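Local coordinates for trwC protein (Escherichia coli, PDB 1OMH), which recognises the plasmid origin of transfer and processes its DNA for bacterial conjugation, the fragment here being the N-terminal relaxase domain, at residues Lys92-Gln97 against Gly217-Ala222. Residues are numbered along the deposited sequence; the frame is centred on the assembly and turned at random.
With nucleotides of chain A.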
loop_
_atom_site.group_PDB
_atom_site.type_symbol
_atom_site.label_atom_id
_atom_site.label_comp_id
_atom_site.label_asym_id
_atom_site.label_seq_id
_atom_site.Cartn_x
_atom_site.Cartn_y
_atom_site.Cartn_z
ATOM N N LYS B 92 0.320 -13.936 -2.442
ATOM C CA LYS B 92 1.434 -14.627 -1.786
ATOM C C LYS B 92 2.354 -15.370 -2.758
ATOM O O LYS B 92 3.572 -15.300 -2.627
ATOM C CB LYS B 92 0.904 -15.607 -0.725
ATOM C CG LYS B 92 2.001 -16.306 0.084
ATOM C CD LYS B 92 2.825 -15.315 0.919
ATOM C CE LYS B 92 1.959 -14.602 1.966
ATOM N NZ LYS B 92 2.766 -13.749 2.881
ATOM N N SER B 93 1.777 -16.090 -3.718
ATOM C CA SER B 93 2.590 -16.824 -4.693
ATOM C C SER B 93 3.540 -15.882 -5.417
ATOM O O SER B 93 4.672 -16.249 -5.736
ATOM C CB SER B 93 1.706 -17.524 -5.725
ATOM O OG SER B 93 0.978 -16.583 -6.493
ATOM N N VAL B 94 3.072 -14.668 -5.680
ATOM C CA VAL B 94 3.888 -13.683 -6.366
ATOM C C VAL B 94 5.047 -13.259 -5.468
ATOM O O VAL B 94 6.192 -13.164 -5.927
ATOM C CB VAL B 94 3.029 -12.466 -6.786
ATOM C CG1 VAL B 94 3.905 -11.377 -7.409
ATOM C CG2 VAL B 94 1.973 -12.923 -7.791
ATOM N N SER B 95 4.764 -13.017 -4.189
ATOM C CA SER B 95 5.829 -12.639 -3.258
ATOM C C SER B 95 6.856 -13.772 -3.176
ATOM O O SER B 95 8.065 -13.523 -3.121
ATOM C CB SER B 95 5.263 -12.357 -1.857
ATOM O OG SER B 95 4.433 -11.199 -1.854
ATOM N N LEU B 96 6.374 -15.014 -3.181
ATOM C CA LEU B 96 7.255 -16.182 -3.098
ATOM C C LEU B 96 8.188 -16.311 -4.299
ATOM O O LEU B 96 9.393 -16.540 -4.149
ATOM C CB LEU B 96 6.425 -17.460 -2.975
ATOM C CG LEU B 96 6.080 -18.000 -1.583
ATOM C CD1 LEU B 96 5.891 -16.878 -0.580
ATOM C CD2 LEU B 96 4.843 -18.870 -1.694
ATOM N N GLN B 97 7.625 -16.167 -5.491
ATOM C CA GLN B 97 8.406 -16.281 -6.715
ATOM C C GLN B 97 9.446 -15.171 -6.784
ATOM O O GLN B 97 10.581 -15.392 -7.201
ATOM C CB GLN B 97 7.490 -16.207 -7.945
ATOM C CG GLN B 97 8.151 -16.647 -9.253
ATOM C CD GLN B 97 8.385 -18.148 -9.310
ATOM O OE1 GLN B 97 7.522 -18.932 -8.926
ATOM N NE2 GLN B 97 9.550 -18.553 -9.808
ATOM N N GLY B 217 -11.690 -12.054 -8.053
ATOM C CA GLY B 217 -10.931 -11.133 -8.873
ATOM C C GLY B 217 -9.454 -11.357 -8.615
ATOM O O GLY B 217 -8.604 -10.899 -9.377
ATOM N N ASN B 218 -9.156 -12.081 -7.539
ATOM C CA ASN B 218 -7.778 -12.370 -7.146
ATOM C C ASN B 218 -7.153 -13.531 -7.910
ATOM O O ASN B 218 -7.854 -14.356 -8.497
ATOM C CB ASN B 218 -7.720 -12.666 -5.644
ATOM C CG ASN B 218 -8.043 -11.451 -4.802
ATOM O OD1 ASN B 218 -8.829 -11.515 -3.857
ATOM N ND2 ASN B 218 -7.429 -10.333 -5.141
ATOM N N PHE B 219 -5.825 -13.588 -7.892
ATOM C CA PHE B 219 -5.100 -14.655 -8.565
ATOM C C PHE B 219 -3.782 -14.968 -7.869
ATOM O O PHE B 219 -3.294 -14.199 -7.044
ATOM C CB PHE B 219 -4.789 -14.276 -10.015
ATOM C CG PHE B 219 -3.760 -13.189 -10.150
ATOM C CD1 PHE B 219 -4.146 -11.857 -10.217
ATOM C CD2 PHE B 219 -2.402 -13.497 -10.193
ATOM C CE1 PHE B 219 -3.204 -10.843 -10.321
ATOM C CE2 PHE B 219 -1.443 -12.488 -10.297
ATOM C CZ PHE B 219 -1.846 -11.153 -10.363
ATOM N N ASP B 220 -3.219 -16.118 -8.220
ATOM C CA ASP B 220 -1.934 -16.572 -7.704
ATOM C C ASP B 220 -1.273 -17.290 -8.873
ATOM O O ASP B 220 -1.943 -17.638 -9.847
ATOM C CB ASP B 220 -2.126 -17.544 -6.536
ATOM C CG ASP B 220 -2.083 -16.851 -5.187
ATOM O OD1 ASP B 220 -1.014 -16.308 -4.829
ATOM O OD2 ASP B 220 -3.118 -16.850 -4.490
ATOM N N LEU B 221 0.035 -17.490 -8.791
ATOM C CA LEU B 221 0.743 -18.191 -9.846
ATOM C C LEU B 221 0.244 -19.635 -9.831
ATOM O O LEU B 221 0.230 -20.282 -8.786
ATOM C CB LEU B 221 2.247 -18.129 -9.593
ATOM C CG LEU B 221 2.793 -16.701 -9.486
ATOM C CD1 LEU B 221 4.296 -16.742 -9.255
ATOM C CD2 LEU B 221 2.471 -15.933 -10.759
ATOM N N ALA B 222 -0.162 -20.135 -10.995
ATOM C CA ALA B 222 -0.706 -21.488 -11.123
ATOM C C ALA B 222 0.150 -22.655 -10.616
ATOM O O ALA B 222 -0.390 -23.698 -10.253
ATOM C CB ALA B 222 -1.104 -21.743 -12.578
ATOM P P DT A 23 -5.144 -15.144 0.578
ATOM O OP1 DT A 23 -4.473 -15.744 -0.602
ATOM O OP2 DT A 23 -6.030 -15.980 1.421
ATOM O "O5'" DT A 23 -4.053 -14.416 1.495
ATOM C "C5'" DT A 23 -2.879 -15.114 1.999
ATOM C "C4'" DT A 23 -1.677 -14.191 1.955
ATOM O "O4'" DT A 23 -1.634 -13.611 0.646
ATOM C "C3'" DT A 23 -1.596 -13.032 2.967
ATOM O "O3'" DT A 23 -0.319 -13.238 3.593
ATOM C "C2'" DT A 23 -1.032 -11.881 2.151
ATOM C "C1'" DT A 23 -1.209 -12.276 0.698
ATOM N N1 DT A 23 -2.036 -11.488 -0.234
ATOM C C2 DT A 23 -1.812 -10.140 -0.362
ATOM O O2 DT A 23 -1.064 -9.518 0.371
ATOM N N3 DT A 23 -2.497 -9.545 -1.394
ATOM C C4 DT A 23 -3.379 -10.152 -2.271
ATOM O O4 DT A 23 -3.887 -9.494 -3.177
ATOM C C5 DT A 23 -3.621 -11.559 -2.026
ATOM C C7 DT A 23 -4.582 -12.306 -2.896
ATOM C C6 DT A 23 -2.960 -12.139 -1.024
ATOM P P DT A 21 -12.472 -6.303 3.282
ATOM O OP1 DT A 21 -12.588 -7.296 4.383
ATOM O OP2 DT A 21 -11.368 -5.326 3.301
ATOM O "O5'" DT A 21 -12.481 -7.081 1.891
ATOM C "C5'" DT A 21 -13.429 -8.123 1.635
ATOM C "C4'" DT A 21 -12.977 -8.990 0.478
ATOM O "O4'" DT A 21 -12.682 -8.142 -0.662
ATOM C "C3'" DT A 21 -11.692 -9.786 0.744
ATOM O "O3'" DT A 21 -12.069 -11.167 0.902
ATOM C "C2'" DT A 21 -11.040 -9.854 -0.627
ATOM C "C1'" DT A 21 -11.631 -8.705 -1.428
ATOM N N1 DT A 21 -10.714 -7.637 -1.910
ATOM C C2 DT A 21 -9.652 -8.025 -2.715
ATOM O O2 DT A 21 -9.421 -9.184 -3.015
ATOM N N3 DT A 21 -8.861 -6.994 -3.159
ATOM C C4 DT A 21 -9.009 -5.648 -2.892
ATOM O O4 DT A 21 -8.210 -4.838 -3.376
ATOM C C5 DT A 21 -10.133 -5.307 -2.039
ATOM C C7 DT A 21 -10.374 -3.871 -1.694
ATOM C C6 DT A 21 -10.915 -6.305 -1.592
ATOM P P DC A 24 -0.065 -12.981 5.160
ATOM O OP1 DC A 24 1.411 -12.822 5.211
ATOM O OP2 DC A 24 -0.719 -14.073 5.927
ATOM O "O5'" DC A 24 -0.769 -11.599 5.537
ATOM C "C5'" DC A 24 -0.171 -10.319 5.273
ATOM C "C4'" DC A 24 -1.162 -9.237 5.630
ATOM O "O4'" DC A 24 -2.427 -9.593 5.036
ATOM C "C3'" DC A 24 -1.422 -9.086 7.135
ATOM O "O3'" DC A 24 -0.918 -7.764 7.426
ATOM C "C2'" DC A 24 -2.910 -8.784 7.213
ATOM C "C1'" DC A 24 -3.489 -9.222 5.887
ATOM N N1 DC A 24 -4.540 -10.249 5.843
ATOM C C2 DC A 24 -5.837 -9.870 6.197
ATOM O O2 DC A 24 -6.021 -8.730 6.632
ATOM N N3 DC A 24 -6.851 -10.752 6.050
ATOM C C4 DC A 24 -6.602 -11.976 5.581
ATOM N N4 DC A 24 -7.634 -12.806 5.420
ATOM C C5 DC A 24 -5.281 -12.404 5.252
ATOM C C6 DC A 24 -4.288 -11.520 5.408
HETATM O O HOH W 1 -2.204 -15.187 -2.208
#
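Asp220 of strand 219-221 meets Ser93 in the first turn of helix 92-97. CB lies 3.2 Å from Ser93 OG. CG is set beside the backbone N of its own residue (chi1 -94°), which brings the carboxylate nearer the helix. OD1 then takes two hydrogen bonds from one residue: Ser93 N, 3.0 Å away, arrives nearly in line with the CG-OD1 bond, while Ser93 OG, at 2.6 Å, donates to the anti lone pair. With its proton so committed, Ser93 OG accepts from Leu221 N in a nearly straight bond (2.6 Å, 165°), fixing the hydroxyl's rotation. OD2 meets a water that also accepts from Lys92 N and bonds OP1 of DT23 of chain A. The helix follows strand 81-89 of the relaxase's five-stranded antiparallel sheet, and the contact joins its N-terminal turn to the small hairpin of 211-213 and 219-221, beside the bound DNA. Replacing Asp220 by alanine takes away OD1, and would probably leave Ser93 N without its acceptor and the hydroxyl, held then by Leu221 N alone of these bonds, freer to turn. Beyond this polar group, Leu221 CD1 packs 3.5 Å from Gln97 CB, the two side chains crossing at about a right angle. Lys92 NZ, at the end of a chain bent at chi2 and chi3, donates to OP1 of DC24 of chain A (2.9 Å) and to Gln159.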